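Local structure of trehalose-6-phosphate phosphatase (Cryptococcus neoformans, 5DX9) at residues 157-162 against 179-184; 271-276 against 286-291. The protein belongs to the trehalose-phosphatase family of the HAD clan and holds a magnesium ion and a bound glycan in a pocket. One frame throughout, in Å; residues are numbered along the deposited sequence.

Contact 1: residues 157-162 against 179-184. With G6P (6-O-phosphono-alpha-D-glucopyranose), chain B; GLC (alpha-D-glucopyranose), chain C.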
loop_
_atom_site.group_PDB
_atom_site.type_symbol
_atom_site.label_atom_id
_atom_site.label_comp_id
_atom_site.label_asym_id
_atom_site.label_seq_id
_atom_site.Cartn_x
_atom_site.Cartn_y
_atom_site.Cartn_z
ATOM N N GLN A 157 -14.406 15.552 -16.174
ATOM C CA GLN A 157 -15.764 15.954 -15.820
ATOM C C GLN A 157 -16.251 15.229 -14.570
ATOM O O GLN A 157 -16.865 15.837 -13.692
ATOM C CB GLN A 157 -16.734 15.693 -16.977
ATOM C CG GLN A 157 -18.150 16.180 -16.692
ATOM C CD GLN A 157 -19.122 15.875 -17.820
ATOM O OE1 GLN A 157 -18.727 15.737 -18.978
ATOM N NE2 GLN A 157 -20.402 15.759 -17.482
ATOM N N ALA A 158 -15.981 13.927 -14.495
ATOM C CA ALA A 158 -16.361 13.134 -13.330
ATOM C C ALA A 158 -15.609 13.612 -12.094
ATOM O O ALA A 158 -16.183 13.725 -11.009
ATOM C CB ALA A 158 -16.094 11.655 -13.576
ATOM N N LEU A 159 -14.322 13.894 -12.269
ATOM C CA LEU A 159 -13.496 14.411 -11.191
ATOM C C LEU A 159 -14.058 15.729 -10.680
ATOM O O LEU A 159 -14.242 15.910 -9.478
ATOM C CB LEU A 159 -12.051 14.601 -11.658
ATOM C CG LEU A 159 -11.079 15.133 -10.605
ATOM C CD1 LEU A 159 -11.043 14.195 -9.411
ATOM C CD2 LEU A 159 -9.683 15.323 -11.187
ATOM N N ASP A 160 -14.333 16.645 -11.604
ATOM C CA ASP A 160 -14.881 17.951 -11.255
ATOM C C ASP A 160 -16.209 17.824 -10.524
ATOM O O ASP A 160 -16.477 18.573 -9.587
ATOM C CB ASP A 160 -15.054 18.813 -12.507
ATOM C CG ASP A 160 -13.730 19.260 -13.091
ATOM O OD1 ASP A 160 -13.739 20.069 -14.044
ATOM O OD2 ASP A 160 -12.678 18.810 -12.588
ATOM N N LEU A 161 -17.037 16.876 -10.947
ATOM C CA LEU A 161 -18.317 16.651 -10.282
ATOM C C LEU A 161 -18.122 16.098 -8.870
ATOM O O LEU A 161 -18.769 16.548 -7.924
ATOM C CB LEU A 161 -19.198 15.696 -11.088
ATOM C CG LEU A 161 -20.529 15.379 -10.399
ATOM C CD1 LEU A 161 -21.452 16.592 -10.447
ATOM C CD2 LEU A 161 -21.209 14.146 -10.988
ATOM N N LEU A 162 -17.236 15.115 -8.738
ATOM C CA LEU A 162 -16.959 14.510 -7.443
ATOM C C LEU A 162 -16.361 15.523 -6.474
ATOM O O LEU A 162 -16.736 15.565 -5.305
ATOM C CB LEU A 162 -16.019 13.312 -7.596
ATOM C CG LEU A 162 -16.622 12.045 -8.206
ATOM C CD1 LEU A 162 -15.554 10.987 -8.401
ATOM C CD2 LEU A 162 -17.751 11.513 -7.339
ATOM N N LYS A 179 -5.078 5.991 -15.032
ATOM C CA LYS A 179 -6.203 5.794 -15.933
ATOM C C LYS A 179 -7.434 5.320 -15.172
ATOM O O LYS A 179 -8.179 4.470 -15.655
ATOM C CB LYS A 179 -5.844 4.797 -17.034
ATOM C CG LYS A 179 -4.712 5.243 -17.955
ATOM C CD LYS A 179 -5.074 6.513 -18.716
ATOM C CE LYS A 179 -3.891 7.040 -19.514
ATOM N NZ LYS A 179 -4.134 8.431 -19.984
ATOM N N ASN A 180 -7.627 5.851 -13.968
ATOM C CA ASN A 180 -8.838 5.567 -13.211
ATOM C C ASN A 180 -9.192 6.694 -12.254
ATOM O O ASN A 180 -8.367 7.564 -11.965
ATOM C CB ASN A 180 -8.701 4.235 -12.444
ATOM C CG ASN A 180 -7.901 4.357 -11.138
ATOM O OD1 ASN A 180 -8.161 5.219 -10.297
ATOM N ND2 ASN A 180 -6.943 3.459 -10.955
ATOM N N LEU A 181 -10.426 6.663 -11.764
ATOM C CA LEU A 181 -10.825 7.439 -10.598
ATOM C C LEU A 181 -11.261 6.478 -9.500
ATOM O O LEU A 181 -11.913 5.471 -9.775
ATOM C CB LEU A 181 -11.962 8.403 -10.928
ATOM C CG LEU A 181 -11.639 9.681 -11.692
ATOM C CD1 LEU A 181 -12.881 10.558 -11.776
ATOM C CD2 LEU A 181 -10.483 10.426 -11.042
ATOM N N GLU A 182 -10.900 6.782 -8.257
ATOM C CA GLU A 182 -11.324 5.959 -7.134
ATOM C C GLU A 182 -11.767 6.815 -5.957
ATOM O O GLU A 182 -11.198 7.872 -5.693
ATOM C CB GLU A 182 -10.202 5.018 -6.702
ATOM C CG GLU A 182 -10.654 3.938 -5.733
ATOM C CD GLU A 182 -9.568 2.920 -5.450
ATOM O OE1 GLU A 182 -9.878 1.872 -4.838
ATOM O OE2 GLU A 182 -8.407 3.169 -5.844
ATOM N N VAL A 183 -12.799 6.363 -5.259
ATOM C CA VAL A 183 -13.252 7.048 -4.058
ATOM C C VAL A 183 -13.116 6.096 -2.887
ATOM O O VAL A 183 -13.563 4.952 -2.958
ATOM C CB VAL A 183 -14.709 7.531 -4.174
ATOM C CG1 VAL A 183 -15.108 8.299 -2.922
ATOM C CG2 VAL A 183 -14.886 8.393 -5.412
ATOM N N ARG A 184 -12.478 6.565 -1.821
ATOM C CA ARG A 184 -12.274 5.756 -0.625
ATOM C C ARG A 184 -12.725 6.523 0.601
ATOM O O ARG A 184 -12.933 7.731 0.536
ATOM C CB ARG A 184 -10.804 5.360 -0.465
ATOM C CG ARG A 184 -9.883 6.529 -0.129
ATOM C CD ARG A 184 -8.604 6.055 0.544
ATOM N NE ARG A 184 -7.544 7.054 0.461
ATOM C CZ ARG A 184 -7.428 8.103 1.272
ATOM N NH1 ARG A 184 -8.312 8.310 2.242
ATOM N NH2 ARG A 184 -6.424 8.953 1.108
HETATM C C1 G6P B . -5.968 -1.507 -9.907
HETATM C C2 G6P B . -7.310 -1.952 -9.341
HETATM C C3 G6P B . -8.101 -0.782 -8.790
HETATM C C4 G6P B . -7.314 -0.086 -7.699
HETATM C C5 G6P B . -5.828 0.159 -8.023
HETATM C C6 G6P B . -4.946 0.053 -6.764
HETATM O O1 G6P B . -6.104 -0.738 -11.104
HETATM O O2 G6P B . -8.049 -2.617 -10.363
HETATM O O3 G6P B . -9.322 -1.243 -8.195
HETATM O O4 G6P B . -8.019 1.141 -7.466
HETATM O O5 G6P B . -5.224 -0.772 -8.934
HETATM O O6 G6P B . -4.042 -1.077 -6.847
HETATM P P G6P B . -2.629 -1.096 -6.037
HETATM O O1P G6P B . -2.162 -2.579 -5.623
HETATM O O2P G6P B . -1.578 -0.520 -6.906
HETATM O O3P G6P B . -2.833 -0.180 -4.730
HETATM C C1 GLC C . -4.834 -0.495 -11.724
HETATM C C2 GLC C . -4.987 0.511 -12.865
HETATM C C3 GLC C . -5.718 -0.111 -14.047
HETATM C C4 GLC C . -5.076 -1.425 -14.470
HETATM C C5 GLC C . -4.928 -2.363 -13.275
HETATM C C6 GLC C . -4.118 -3.611 -13.622
HETATM O O2 GLC C . -5.691 1.673 -12.385
HETATM O O3 GLC C . -5.698 0.800 -15.152
HETATM O O4 GLC C . -5.889 -2.012 -15.498
HETATM O O5 GLC C . -4.258 -1.713 -12.198
HETATM O O6 GLC C . -2.882 -3.239 -14.247
#
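Leu181 projects from strand 180-184 onto Ala158, Leu159 and Leu162 of helix 157-162, an alpha/beta layer contact in what is probably the HAD cap domain, where an antiparallel sheet is backed by helices. From CB the Leu181 chain runs through CG toward the helix, and its closest contacts there are made by the two terminal methyls. With CG anti to the carbonyl carbon (chi1 -77°) and CD1 trans to CA, CD1 becomes the leading tip. Leu181 CD1 abuts the helix backbone at Leu159 N (3.7 Å) and lies 3.8 Å from Ala158 CB, with Leu162 CD1 a looser neighbour. The second methyl, Leu181 CD2, meets Leu159 CD1 at 4.1 Å, the two leucine side chains crossing at about a right angle. Farther along the helix, Leu162 CD1 and Val183 CG2 approach tip to tip at 4.0 Å. Helix 112-125 adds to this layer through Ile119 and Phe120, which touch Leu162.

Strand alternation sends Asn180 and Glu182 to the other face, toward the ligand. Asn180 ND2 donates to O2 of alpha-D-glucopyranose over 2.6 Å. Glu182 OE1 forms a salt bridge with Lys135 NZ; OE2, hydrogen-bonded to His89 NE2, also accepts from O4 of 6-O-phosphono-alpha-D-glucopyranose at 2.6 Å.

Contact 2: residues 271-276 against 286-291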
loop_
_atom_site.group_PDB
_atom_site.type_symbol
_atom_site.label_atom_id
_atom_site.label_comp_id
_atom_site.label_asym_id
_atom_site.label_seq_id
_atom_site.Cartn_x
_atom_site.Cartn_y
_atom_site.Cartn_z
ATOM N N PHE A 271 14.124 1.438 3.867
ATOM C CA PHE A 271 14.327 1.506 2.427
ATOM C C PHE A 271 13.009 1.746 1.690
ATOM O O PHE A 271 12.407 0.818 1.146
ATOM C CB PHE A 271 15.000 0.229 1.928
ATOM C CG PHE A 271 16.423 0.079 2.394
ATOM C CD1 PHE A 271 17.477 0.405 1.555
ATOM C CD2 PHE A 271 16.705 -0.367 3.674
ATOM C CE1 PHE A 271 18.787 0.274 1.981
ATOM C CE2 PHE A 271 18.016 -0.497 4.107
ATOM C CZ PHE A 271 19.056 -0.174 3.259
ATOM N N ALA A 272 12.571 3.001 1.677
ATOM C CA ALA A 272 11.342 3.377 0.988
ATOM C C ALA A 272 11.612 3.567 -0.497
ATOM O O ALA A 272 12.368 4.455 -0.895
ATOM C CB ALA A 272 10.754 4.641 1.594
ATOM N N THR A 273 10.981 2.729 -1.311
ATOM C CA THR A 273 11.271 2.687 -2.733
ATOM C C THR A 273 10.026 2.932 -3.582
ATOM O O THR A 273 9.044 2.192 -3.502
ATOM C CB THR A 273 11.894 1.329 -3.126
ATOM O OG1 THR A 273 13.029 1.066 -2.290
ATOM C CG2 THR A 273 12.335 1.343 -4.573
ATOM N N THR A 274 10.069 3.981 -4.393
ATOM C CA THR A 274 9.012 4.214 -5.361
ATOM C C THR A 274 9.363 3.522 -6.667
ATOM O O THR A 274 10.536 3.319 -6.971
ATOM C CB THR A 274 8.783 5.715 -5.625
ATOM O OG1 THR A 274 7.584 5.886 -6.395
ATOM C CG2 THR A 274 9.965 6.324 -6.382
ATOM N N VAL A 275 8.341 3.144 -7.430
ATOM C CA VAL A 275 8.559 2.633 -8.777
ATOM C C VAL A 275 8.290 3.750 -9.783
ATOM O O VAL A 275 7.192 4.309 -9.834
ATOM C CB VAL A 275 7.669 1.417 -9.093
ATOM C CG1 VAL A 275 7.990 0.882 -10.480
ATOM C CG2 VAL A 275 7.863 0.332 -8.049
ATOM N N GLY A 276 9.309 4.072 -10.570
ATOM C CA GLY A 276 9.256 5.175 -11.511
ATOM C C GLY A 276 10.665 5.645 -11.826
ATOM O O GLY A 276 11.634 5.027 -11.385
ATOM N N TRP A 286 14.376 5.988 -2.269
ATOM C CA TRP A 286 14.953 5.305 -3.428
ATOM C C TRP A 286 13.947 5.122 -4.562
ATOM O O TRP A 286 12.760 5.414 -4.411
ATOM C CB TRP A 286 15.494 3.929 -3.031
ATOM C CG TRP A 286 16.385 3.933 -1.841
ATOM C CD1 TRP A 286 16.013 3.768 -0.538
ATOM C CD2 TRP A 286 17.807 4.100 -1.834
ATOM N NE1 TRP A 286 17.113 3.832 0.281
ATOM C CE2 TRP A 286 18.227 4.031 -0.491
ATOM C CE3 TRP A 286 18.763 4.311 -2.832
ATOM C CZ2 TRP A 286 19.564 4.160 -0.123
ATOM C CZ3 TRP A 286 20.089 4.437 -2.462
ATOM C CH2 TRP A 286 20.477 4.363 -1.121
ATOM N N HIS A 287 14.428 4.613 -5.694
ATOM C CA HIS A 287 13.543 4.247 -6.790
ATOM C C HIS A 287 14.040 3.021 -7.534
ATOM O O HIS A 287 15.214 2.647 -7.452
ATOM C CB HIS A 287 13.378 5.401 -7.788
ATOM C CG HIS A 287 14.506 5.522 -8.769
ATOM N ND1 HIS A 287 15.571 6.381 -8.574
ATOM C CD2 HIS A 287 14.737 4.897 -9.946
ATOM C CE1 HIS A 287 16.406 6.277 -9.593
ATOM N NE2 HIS A 287 15.929 5.385 -10.439
ATOM N N VAL A 288 13.113 2.410 -8.258
ATOM C CA VAL A 288 13.401 1.389 -9.246
ATOM C C VAL A 288 12.482 1.681 -10.428
ATOM O O VAL A 288 11.340 2.095 -10.231
ATOM C CB VAL A 288 13.173 -0.025 -8.694
ATOM C CG1 VAL A 288 13.089 -1.035 -9.825
ATOM C CG2 VAL A 288 14.283 -0.389 -7.722
ATOM N N THR A 289 12.974 1.503 -11.648
ATOM C CA THR A 289 12.225 1.950 -12.820
ATOM C C THR A 289 11.021 1.069 -13.152
ATOM O O THR A 289 9.998 1.566 -13.619
ATOM C CB THR A 289 13.127 2.027 -14.064
ATOM O OG1 THR A 289 13.930 0.845 -14.152
ATOM C CG2 THR A 289 14.033 3.239 -13.981
ATOM N N CYS A 290 11.144 -0.230 -12.901
ATOM C CA CYS A 290 10.125 -1.194 -13.301
ATOM C C CYS A 290 9.738 -2.115 -12.152
ATOM O O CYS A 290 10.541 -2.360 -11.248
ATOM C CB CYS A 290 10.624 -2.029 -14.486
ATOM S SG CYS A 290 11.200 -1.061 -15.892
ATOM N N PRO A 291 8.503 -2.637 -12.187
ATOM C CA PRO A 291 8.067 -3.609 -11.183
ATOM C C PRO A 291 8.945 -4.851 -11.236
ATOM O O PRO A 291 9.204 -5.470 -10.208
ATOM C CB PRO A 291 6.625 -3.934 -11.598
ATOM C CG PRO A 291 6.221 -2.819 -12.511
ATOM C CD PRO A 291 7.468 -2.396 -13.205
#
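Thr273 and Trp286 open a short parallel beta ladder, the outer pair of a mixed, mainly parallel sheet consistent with the Rossmann-like core of the HAD clan; it illustrates how a sheet edge settles its backbone polarity. The first bond runs from Trp286 N to Ala272 O (2.9 Å), and Trp286 O accepts from Thr274 N at 3.0 Å. The zigzag continues with Val288 N to Thr274 O and closes with Gly276 N to Val288 O, 2.9 Å long. Several of these acceptors also take a CA-H: Thr274 O lies 3.2 Å from His287 CA, and Val288 O is equally close to Val275 CA. Past the ladder, Gly276 O faces the acceptor Val288 O without bonding to it and receives instead the CA-H of Thr289.

Two side chains find their polar partners outside the ladder. Thr274 OG1 is hydrogen-bonded to Lys280 NZ, which also reaches Val275 O, while His287 ND1 pairs with Thr3 OG1. These side chains cross obliquely, and His287 CG, set between its backbone N and carbonyl carbon (chi1 81°), puts His287 CD2 3.4 Å from Gly276 O. The Phe271 ring and the five-membered ring of Trp286 are nearly parallel (16°) but slid apart, centroids 5.5 Å from each other.

Phe271, Thr273 and Val275 turn their backbone groups to strand 206-211, so strand 270-275 is bonded on both flanks and 286-288 is one of the sheet's two outermost strands. Helix 217-225 covers Ala272 and Thr274 through Phe220, and helix 291-306, with Cys290 at its N-cap, lays Val294 against Val275 and Val288.

Overall arrangement
The two contacts belong to different sheets, probably those of the cap and the core of an HAD protein. Contact 1, first along the chain, joins helix 148-166 to the four-stranded antiparallel sheet; contact 2 follows it in series and forms the last pairing of the larger mixed sheet, at strands 270-275 and 286-288. They share no strand or helix: their centres are 26 Å apart and their nearest atoms about 13 Å. The bound sugar and magnesium ion lie between these two parts. The ligand-facing strand of contact 1 helps form the glycan pocket, while contact 2 lies beside the metal site, Val275 touching the magnesium ligand Asp212 with its side chain about 8 Å from the ion.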